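Local coordinates for protein dienelactone hydrolase (Anabaena variabilis, PDB 2O2G) that probably acts as a hydrolase of the dienelactone hydrolase family, within the alpha/beta-hydrolase superfamily, at residues L28-P31 / N32-G36; S44-S47 / R48-R52; F89-G92 / L93-S96; D180-E183 / Q184-T187. All blocks are in the same frame, centred on the assembly; numbering follows the deposited sequence. Where two conformers were deposited one is given.

The four interactions are local contacts, spaced in series along one chain with an alpha/beta-hydrolase fold. Interaction 2 binds a sulfate ion, and its Ser46 lies near, without touching, what is probably a Ser-His-Asp triad whose serine is on a nucleophile elbow. Interaction 3 is its direct neighbour: Ser44 OG packs against Phe89 CD1 at 3.3 Å, and the centres are about 16 Å apart. Interactions 1 and 4 are peripheral. Their centres lie about 31 Å from each other, and neither touches the sulfate-binding loop. The nearest atoms of interactions 1 and 2 are about 8 Å apart. Interactions 2 and 3 each contain a helix N-cap, Ser50 and Asp90, whereas interaction 4 lies near a helix end.

Interaction 1: residues L28-P31 / N32-G36; sequences LVIP and NGATG
Pro31 and Ala34 make the tight part of this contact. Ala34 N donates to Pro31 O at 3.1 Å with an N-H...O angle of 142°. The donor is tilted 34° from the carbonyl plane. The methyl group of Ala34 turns back over the bend, and its CB lies 3.3 Å from Pro31 O. That methyl also meets Pro31 CD, with Ala34 CB at 4.2 Å. The CG2 branch of Ile30 reaches the same methyl, 4.2 Å from Ala34 CB. It does so because CG2 is anti to the backbone N, which leaves the longer CG1 branch leading away. Beyond the turn, Ala34 packs on Leu114 and Ile30 on Thr111.

The bond closes a type II beta turn from Pro31 to Ala34. Gly33 takes the third position with phi 73°, the positive value this turn needs there. The turn belongs to the loop joining strand 22-29 to strand 36-41, which are separated in the sheet by strand 66-70.

The solvent side is looser. Asn32 and Gly33 are exposed. The Asn32 CB leaves the backbone on the side away from 28-31, though CB itself still touches Pro31. A water donates to Ile30 O at 2.8 Å. Its second bond, to Asn32 OD1, is weak at 3.3 Å and doubtful, since Asn32 was modelled in two conformers.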
loop_
_atom_site.group_PDB
_atom_site.type_symbol
_atom_site.label_atom_id
_atom_site.label_comp_id
_atom_site.label_asym_id
_atom_site.label_seq_id
_atom_site.Cartn_x
_atom_site.Cartn_y
_atom_site.Cartn_z
ATOM N N LEU A 28 8.284 -1.077 11.477
ATOM C CA LEU A 28 7.823 0.285 11.686
ATOM C C LEU A 28 8.961 1.260 11.780
ATOM O O LEU A 28 9.904 1.063 12.565
ATOM C CB LEU A 28 7.022 0.356 12.993
ATOM C CG LEU A 28 6.388 1.674 13.459
ATOM C CD1 LEU A 28 5.262 2.195 12.549
ATOM C CD2 LEU A 28 5.869 1.444 14.878
ATOM N N VAL A 29 8.891 2.309 10.973
ATOM C CA VAL A 29 9.881 3.398 11.054
ATOM C C VAL A 29 9.118 4.715 11.191
ATOM O O VAL A 29 8.233 4.977 10.400
ATOM C CB VAL A 29 10.751 3.510 9.783
ATOM C CG1 VAL A 29 11.695 4.693 9.899
ATOM C CG2 VAL A 29 11.526 2.256 9.538
ATOM N N ILE A 30 9.485 5.556 12.163
ATOM C CA ILE A 30 8.792 6.843 12.356
ATOM C C ILE A 30 9.810 7.960 12.459
ATOM O O ILE A 30 10.389 8.155 13.538
ATOM C CB ILE A 30 7.950 6.872 13.659
ATOM C CG1 ILE A 30 6.908 5.763 13.669
ATOM C CG2 ILE A 30 7.218 8.248 13.791
ATOM C CD1 ILE A 30 6.198 5.561 14.993
ATOM N N PRO A 31 10.090 8.655 11.346
ATOM C CA PRO A 31 11.070 9.741 11.528
ATOM C C PRO A 31 10.597 10.830 12.478
ATOM O O PRO A 31 9.408 11.046 12.618
ATOM C CB PRO A 31 11.214 10.335 10.122
ATOM C CG PRO A 31 10.637 9.295 9.155
ATOM C CD PRO A 31 9.621 8.548 9.944
ATOM N N ASN A 32 11.540 11.543 13.083
ATOM C CA ASN A 32 11.212 12.638 13.996
ATOM C C ASN A 32 10.336 13.658 13.286
ATOM O O ASN A 32 10.579 13.984 12.118
ATOM C CB ASN A 32 12.497 13.306 14.512
ATOM C CG ASN A 32 13.329 12.377 15.383
ATOM O OD1 ASN A 32 12.813 11.403 15.929
ATOM N ND2 ASN A 32 14.625 12.680 15.521
ATOM N N GLY A 33 9.313 14.147 13.978
ATOM C CA GLY A 33 8.405 15.127 13.403
ATOM C C GLY A 33 7.428 14.611 12.357
ATOM O O GLY A 33 6.760 15.409 11.693
ATOM N N ALA A 34 7.310 13.294 12.198
ATOM C CA ALA A 34 6.386 12.767 11.188
ATOM C C ALA A 34 4.918 13.018 11.559
ATOM O O ALA A 34 4.527 12.947 12.723
ATOM C CB ALA A 34 6.613 11.257 10.932
ATOM N N THR A 35 4.142 13.303 10.528
ATOM C CA THR A 35 2.703 13.534 10.628
ATOM C C THR A 35 1.877 12.472 9.857
ATOM O O THR A 35 0.717 12.265 10.182
ATOM C CB THR A 35 2.336 14.929 10.093
ATOM O OG1 THR A 35 2.538 14.975 8.676
ATOM C CG2 THR A 35 3.193 15.995 10.751
ATOM N N GLY A 36 2.470 11.807 8.866
ATOM C CA GLY A 36 1.772 10.788 8.089
ATOM C C GLY A 36 2.473 9.453 8.185
ATOM O O GLY A 36 3.688 9.404 8.470
HETATM O O HOH W 1 10.064 9.522 15.926
#

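Interaction 2: residues S44-S47 / R48-R52; sequences SGSS and RYSPR. With SO4 (sulfate ion), chain B.
Sulfate O2 is gripped from both segments. It takes hydrogen bonds to sulfate O2 from Ser46 OG at 2.7 Å and from Arg52 NH2 at 2.9 Å. Sulfate O3 also has two donors: Arg52 NE at 3.0 Å and Ser50 OG at 3.2 Å. The guanidinium thus uses two N-H groups on two different oxygens. A bend at chi3 of Arg52 (-69°) folds its end back to the ion. Ser46 OG is anti to the backbone N (chi1 -155°), on the sulfate side, and lies 3.7 Å from Ser50 CB. Gly43 N and Arg145 NH2 add further bonds; the two arginines probably offset much of the ion's charge. It probably came from the crystallisation liquor. With an alanine in place of Arg52, O2 and O3 would probably each lose a donor and the sulfate part of its balancing positive charge.

Between Ser46 and Arg52 the chain makes a type I beta turn, from Ser47 to Ser50. Ser50 N donates to Ser47 O at 3.1 Å, from above the carbonyl plane. Ser47 OG accepts from Tyr49 N, also at 3.1 Å, and lies at the edge of the Tyr49 ring. CE2 of that ring lies above one face of the Arg48 guanidinium, offset toward its rim. Arg48 NH1 is salt-bridged to Asp71.

Ser50 is the N-cap of helix 51-63, and its OG accepts from Asn53 N. The loop runs from strand 36-41 into that helix, with the sulfate close to the helix's start.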
loop_
_atom_site.group_PDB
_atom_site.type_symbol
_atom_site.label_atom_id
_atom_site.label_comp_id
_atom_site.label_asym_id
_atom_site.label_seq_id
_atom_site.Cartn_x
_atom_site.Cartn_y
_atom_site.Cartn_z
ATOM N N SER A 44 1.133 -10.419 -4.184
ATOM C CA SER A 44 0.876 -11.810 -3.892
ATOM C C SER A 44 2.154 -12.599 -3.884
ATOM O O SER A 44 2.911 -12.546 -4.853
ATOM C CB SER A 44 -0.085 -12.421 -4.919
ATOM O OG SER A 44 -1.316 -11.732 -4.930
ATOM N N GLY A 45 2.373 -13.346 -2.815
ATOM C CA GLY A 45 3.587 -14.161 -2.689
ATOM C C GLY A 45 4.764 -13.400 -2.110
ATOM O O GLY A 45 5.819 -13.998 -1.871
ATOM N N SER A 46 4.581 -12.103 -1.830
ATOM C CA SER A 46 5.671 -11.270 -1.333
ATOM C C SER A 46 5.605 -11.129 0.208
ATOM O O SER A 46 4.855 -11.848 0.885
ATOM C CB SER A 46 5.643 -9.913 -2.049
ATOM O OG SER A 46 6.927 -9.306 -2.057
ATOM N N SER A 47 6.397 -10.213 0.753
ATOM C CA SER A 47 6.464 -10.028 2.191
ATOM C C SER A 47 6.867 -8.603 2.531
ATOM O O SER A 47 7.071 -7.767 1.645
ATOM C CB SER A 47 7.520 -10.969 2.740
ATOM O OG SER A 47 8.775 -10.598 2.220
ATOM N N ARG A 48 7.012 -8.346 3.823
ATOM C CA ARG A 48 7.445 -7.060 4.296
ATOM C C ARG A 48 8.905 -6.807 3.914
ATOM O O ARG A 48 9.393 -5.677 3.985
ATOM C CB ARG A 48 7.231 -6.952 5.803
ATOM C CG ARG A 48 8.178 -7.778 6.644
ATOM C CD ARG A 48 7.700 -7.781 8.061
ATOM N NE ARG A 48 8.736 -8.167 8.987
ATOM C CZ ARG A 48 9.198 -9.396 9.152
ATOM N NH1 ARG A 48 8.717 -10.400 8.442
ATOM N NH2 ARG A 48 10.148 -9.616 10.049
ATOM N N TYR A 49 9.609 -7.854 3.506
ATOM C CA TYR A 49 10.990 -7.723 3.049
ATOM C C TYR A 49 11.115 -7.389 1.589
ATOM O O TYR A 49 12.228 -7.250 1.127
ATOM C CB TYR A 49 11.777 -8.996 3.312
ATOM C CG TYR A 49 12.097 -9.157 4.741
ATOM C CD1 TYR A 49 13.063 -8.356 5.348
ATOM C CD2 TYR A 49 11.452 -10.109 5.500
ATOM C CE1 TYR A 49 13.375 -8.520 6.689
ATOM C CE2 TYR A 49 11.748 -10.284 6.819
ATOM C CZ TYR A 49 12.714 -9.485 7.424
ATOM O OH TYR A 49 12.995 -9.651 8.759
ATOM N N SER A 50 9.997 -7.258 0.862
ATOM C CA SER A 50 10.064 -6.879 -0.558
ATOM C C SER A 50 11.117 -5.815 -0.778
ATOM O O SER A 50 10.976 -4.737 -0.209
ATOM C CB SER A 50 8.750 -6.255 -1.024
ATOM O OG SER A 50 8.940 -5.571 -2.261
ATOM N N PRO A 51 12.109 -6.064 -1.656
ATOM C CA PRO A 51 13.134 -5.017 -1.931
ATOM C C PRO A 51 12.533 -3.785 -2.612
ATOM O O PRO A 51 12.995 -2.652 -2.422
ATOM C CB PRO A 51 14.164 -5.717 -2.827
ATOM C CG PRO A 51 13.661 -7.078 -3.104
ATOM C CD PRO A 51 12.305 -7.281 -2.465
ATOM N N ARG A 52 11.462 -4.005 -3.366
ATOM C CA ARG A 52 10.772 -2.904 -4.021
ATOM C C ARG A 52 10.074 -1.998 -3.049
ATOM O O ARG A 52 10.206 -0.779 -3.126
ATOM C CB ARG A 52 9.773 -3.440 -5.019
ATOM C CG ARG A 52 10.467 -3.978 -6.223
ATOM C CD ARG A 52 9.502 -4.478 -7.217
ATOM N NE ARG A 52 8.814 -5.670 -6.765
ATOM C CZ ARG A 52 9.344 -6.879 -6.764
ATOM N NH1 ARG A 52 10.594 -7.081 -7.142
ATOM N NH2 ARG A 52 8.628 -7.904 -6.363
HETATM S S SO4 B . 5.931 -6.498 -4.414
HETATM O O1 SO4 B . 5.217 -6.286 -3.168
HETATM O O2 SO4 B . 6.775 -7.639 -4.198
HETATM O O3 SO4 B . 6.801 -5.353 -4.601
HETATM O O4 SO4 B . 5.038 -6.666 -5.554
#

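Interaction 3: residues F89-G92 / L93-S96; sequences FDIG and LLAS
Asp90 touches Leu93 as the N-cap of helix 91-107. Its OD1 accepts from Leu93 N at 3.1 Å, and the bond is nearly straight at 169°. The N-H meets OD1 from above the carboxylate plane. The carboxylate carbon also packs on the leucine, with Asp90 CG 3.6 Å from Leu93 CB, and the two side chains cross at about a right angle. With chi1 at -173°, the carboxylate of Asp90 swings away from its backbone N and over the first turn. Without the carboxylate, as with an alanine here, Leu93 N would probably lose its capping acceptor and the helix start would be less well fixed.

Backbone bonds hold the cap in place. Leu94 N donates to Asp90 O at 3.0 Å. Ala95 N follows to Ile91 O at 2.9 Å. Ile91 CD1 also meets Leu94 CD1 at 4.2 Å.

Further out, the buried Leu94 packs on Leu72 and Leu73 of a loop and on Ala127. Ala127 and Val130, which Ala95 meets, belong to helix 123-134. One turn on, Ser96 OG bends back and donates to a lone pair of Leu93 O at 2.7 Å, in the carbonyl plane.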
loop_
_atom_site.group_PDB
_atom_site.type_symbol
_atom_site.label_atom_id
_atom_site.label_comp_id
_atom_site.label_asym_id
_atom_site.label_seq_id
_atom_site.Cartn_x
_atom_site.Cartn_y
_atom_site.Cartn_z
ATOM N N PHE A 89 -4.252 -14.649 -3.233
ATOM C CA PHE A 89 -5.063 -13.854 -4.162
ATOM C C PHE A 89 -6.438 -13.522 -3.563
ATOM O O PHE A 89 -7.295 -12.990 -4.274
ATOM C CB PHE A 89 -5.245 -14.587 -5.504
ATOM C CG PHE A 89 -3.965 -15.095 -6.092
ATOM C CD1 PHE A 89 -2.927 -14.202 -6.403
ATOM C CD2 PHE A 89 -3.781 -16.445 -6.319
ATOM C CE1 PHE A 89 -1.745 -14.656 -6.898
ATOM C CE2 PHE A 89 -2.592 -16.907 -6.862
ATOM C CZ PHE A 89 -1.573 -16.005 -7.138
ATOM N N ASP A 90 -6.635 -13.803 -2.271
ATOM C CA ASP A 90 -7.940 -13.610 -1.604
ATOM C C ASP A 90 -8.044 -12.156 -1.201
ATOM O O ASP A 90 -7.629 -11.748 -0.112
ATOM C CB ASP A 90 -8.066 -14.560 -0.413
ATOM C CG ASP A 90 -9.427 -14.535 0.221
ATOM O OD1 ASP A 90 -10.163 -13.518 0.136
ATOM O OD2 ASP A 90 -9.759 -15.577 0.827
ATOM N N ILE A 91 -8.621 -11.365 -2.093
ATOM C CA ILE A 91 -8.625 -9.915 -1.882
ATOM C C ILE A 91 -9.435 -9.511 -0.643
ATOM O O ILE A 91 -9.082 -8.539 0.011
ATOM C CB ILE A 91 -9.075 -9.110 -3.152
ATOM C CG1 ILE A 91 -8.238 -9.489 -4.384
ATOM C CG2 ILE A 91 -9.027 -7.611 -2.899
ATOM C CD1 ILE A 91 -6.728 -9.341 -4.220
ATOM N N GLY A 92 -10.451 -10.283 -0.300
ATOM C CA GLY A 92 -11.287 -9.981 0.863
ATOM C C GLY A 92 -10.481 -10.115 2.135
ATOM O O GLY A 92 -10.522 -9.251 3.015
ATOM N N LEU A 93 -9.753 -11.223 2.227
ATOM C CA LEU A 93 -8.903 -11.479 3.362
ATOM C C LEU A 93 -7.797 -10.427 3.446
ATOM O O LEU A 93 -7.591 -9.842 4.479
ATOM C CB LEU A 93 -8.256 -12.841 3.219
ATOM C CG LEU A 93 -7.338 -13.262 4.364
ATOM C CD1 LEU A 93 -8.109 -13.482 5.639
ATOM C CD2 LEU A 93 -6.639 -14.551 3.980
ATOM N N LEU A 94 -7.110 -10.171 2.344
ATOM C CA LEU A 94 -5.970 -9.253 2.377
ATOM C C LEU A 94 -6.454 -7.888 2.810
ATOM O O LEU A 94 -5.806 -7.220 3.603
ATOM C CB LEU A 94 -5.249 -9.192 1.026
ATOM C CG LEU A 94 -4.650 -10.512 0.513
ATOM C CD1 LEU A 94 -4.225 -10.281 -0.933
ATOM C CD2 LEU A 94 -3.485 -10.991 1.401
ATOM N N ALA A 95 -7.621 -7.473 2.327
ATOM C CA ALA A 95 -8.147 -6.158 2.718
ATOM C C ALA A 95 -8.521 -6.122 4.187
ATOM O O ALA A 95 -8.349 -5.080 4.874
ATOM C CB ALA A 95 -9.337 -5.765 1.876
ATOM N N SER A 96 -9.023 -7.237 4.695
ATOM C CA SER A 96 -9.392 -7.263 6.097
ATOM C C SER A 96 -8.125 -7.154 6.924
ATOM O O SER A 96 -8.132 -6.553 7.977
ATOM C CB SER A 96 -10.147 -8.538 6.491
ATOM O OG SER A 96 -9.251 -9.648 6.576
#

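Interaction 4: residues D180-E183 / Q184-T187; sequences DALE and QLQT
This contact lies near the C-terminal end of the helix that begins at residue 172, before strand 189-194. Ala181 O accepts two backbone N-H groups. Leu185 N donates to Ala181 O at 3.1 Å, in the carbonyl plane. Gln184 N donates to Ala181 O at 2.9 Å, but from above that plane. One oxygen thus takes an i+4 and an i+3 bond together, as often happens where a helix ends. Leu185 N also makes a weak bond to Leu182 O.

The side chains follow the same turn. Leu182 CD1 meets Leu185 CD1 at 4.3 Å, an apolar pair one turn apart. Leu185 CG lies 3.6 Å from Ala181 O, the doubly used carbonyl. The amide of Gln184 runs back along the helix. Its NE2 makes a weak bond to Asp180 O at 3.4 Å, which is doubtful because Gln184 was modelled in two conformers. Gln186 folds back through a bend at chi2 (-60°). Its NE2 donates to Gln184 O at 3.2 Å, an almost straight bond at 176° that meets the carbonyl from above its plane.

Lys189 NZ, at the start of strand 189-194, donates to both Leu182 O and Leu185 O, tying the helix end to that strand. On the sheet side Leu182 packs on Leu165 and Leu185 on Thr163, both of strand 163-168.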
loop_
_atom_site.group_PDB
_atom_site.type_symbol
_atom_site.label_atom_id
_atom_site.label_comp_id
_atom_site.label_asym_id
_atom_site.label_seq_id
_atom_site.Cartn_x
_atom_site.Cartn_y
_atom_site.Cartn_z
ATOM N N ASP A 180 -10.050 2.351 -16.623
ATOM C CA ASP A 180 -11.422 1.992 -16.276
ATOM C C ASP A 180 -11.708 2.286 -14.802
ATOM O O ASP A 180 -12.717 2.896 -14.473
ATOM C CB ASP A 180 -11.703 0.500 -16.541
ATOM C CG ASP A 180 -11.808 0.145 -18.041
ATOM O OD1 ASP A 180 -11.630 1.017 -18.941
ATOM O OD2 ASP A 180 -12.086 -1.047 -18.309
ATOM N N ALA A 181 -10.813 1.867 -13.915
ATOM C CA ALA A 181 -10.968 2.091 -12.468
ATOM C C ALA A 181 -11.045 3.574 -12.082
ATOM O O ALA A 181 -11.824 3.953 -11.199
ATOM C CB ALA A 181 -9.812 1.431 -11.712
ATOM N N LEU A 182 -10.244 4.398 -12.764
ATOM C CA LEU A 182 -10.160 5.829 -12.511
ATOM C C LEU A 182 -11.498 6.489 -12.699
ATOM O O LEU A 182 -11.827 7.419 -11.974
ATOM C CB LEU A 182 -9.133 6.516 -13.421
ATOM C CG LEU A 182 -8.666 7.910 -12.927
ATOM C CD1 LEU A 182 -7.704 7.782 -11.748
ATOM C CD2 LEU A 182 -8.000 8.683 -14.028
ATOM N N GLU A 183 -12.258 6.018 -13.684
ATOM C CA GLU A 183 -13.597 6.533 -13.937
ATOM C C GLU A 183 -14.597 6.157 -12.843
ATOM O O GLU A 183 -15.576 6.881 -12.627
ATOM C CB GLU A 183 -14.124 6.024 -15.289
ATOM C CG GLU A 183 -13.327 6.495 -16.504
ATOM C CD GLU A 183 -13.213 8.023 -16.612
ATOM O OE1 GLU A 183 -14.193 8.660 -17.065
ATOM O OE2 GLU A 183 -12.128 8.580 -16.268
ATOM N N GLN A 184 -14.363 5.034 -12.167
ATOM C CA GLN A 184 -15.252 4.571 -11.118
ATOM C C GLN A 184 -14.985 5.315 -9.798
ATOM O O GLN A 184 -15.882 5.411 -8.946
ATOM C CB GLN A 184 -15.118 3.051 -10.958
ATOM C CG GLN A 184 -15.319 2.250 -12.266
ATOM C CD GLN A 184 -15.068 0.754 -12.117
ATOM O OE1 GLN A 184 -15.720 0.068 -11.315
ATOM N NE2 GLN A 184 -14.121 0.234 -12.898
ATOM N N LEU A 185 -13.760 5.833 -9.626
ATOM C CA LEU A 185 -13.424 6.615 -8.443
ATOM C C LEU A 185 -14.201 7.943 -8.494
ATOM O O LEU A 185 -14.386 8.526 -9.570
ATOM C CB LEU A 185 -11.908 6.871 -8.336
ATOM C CG LEU A 185 -11.045 5.632 -8.117
ATOM C CD1 LEU A 185 -9.561 5.896 -8.360
ATOM C CD2 LEU A 185 -11.297 5.092 -6.715
ATOM N N GLN A 186 -14.692 8.380 -7.332
ATOM C CA GLN A 186 -15.439 9.624 -7.187
ATOM C C GLN A 186 -14.694 10.656 -6.343
ATOM O O GLN A 186 -15.215 11.732 -6.094
ATOM C CB GLN A 186 -16.809 9.332 -6.535
ATOM C CG GLN A 186 -17.632 8.318 -7.304
ATOM C CD GLN A 186 -17.930 8.782 -8.702
ATOM O OE1 GLN A 186 -18.549 9.828 -8.893
ATOM N NE2 GLN A 186 -17.504 8.007 -9.694
ATOM N N THR A 187 -13.477 10.339 -5.920
ATOM C CA THR A 187 -12.682 11.216 -5.074
ATOM C C THR A 187 -11.616 11.898 -5.924
ATOM O O THR A 187 -11.567 11.680 -7.140
ATOM C CB THR A 187 -12.013 10.383 -3.945
ATOM O OG1 THR A 187 -11.293 11.245 -3.045
ATOM C CG2 THR A 187 -11.067 9.311 -4.528
#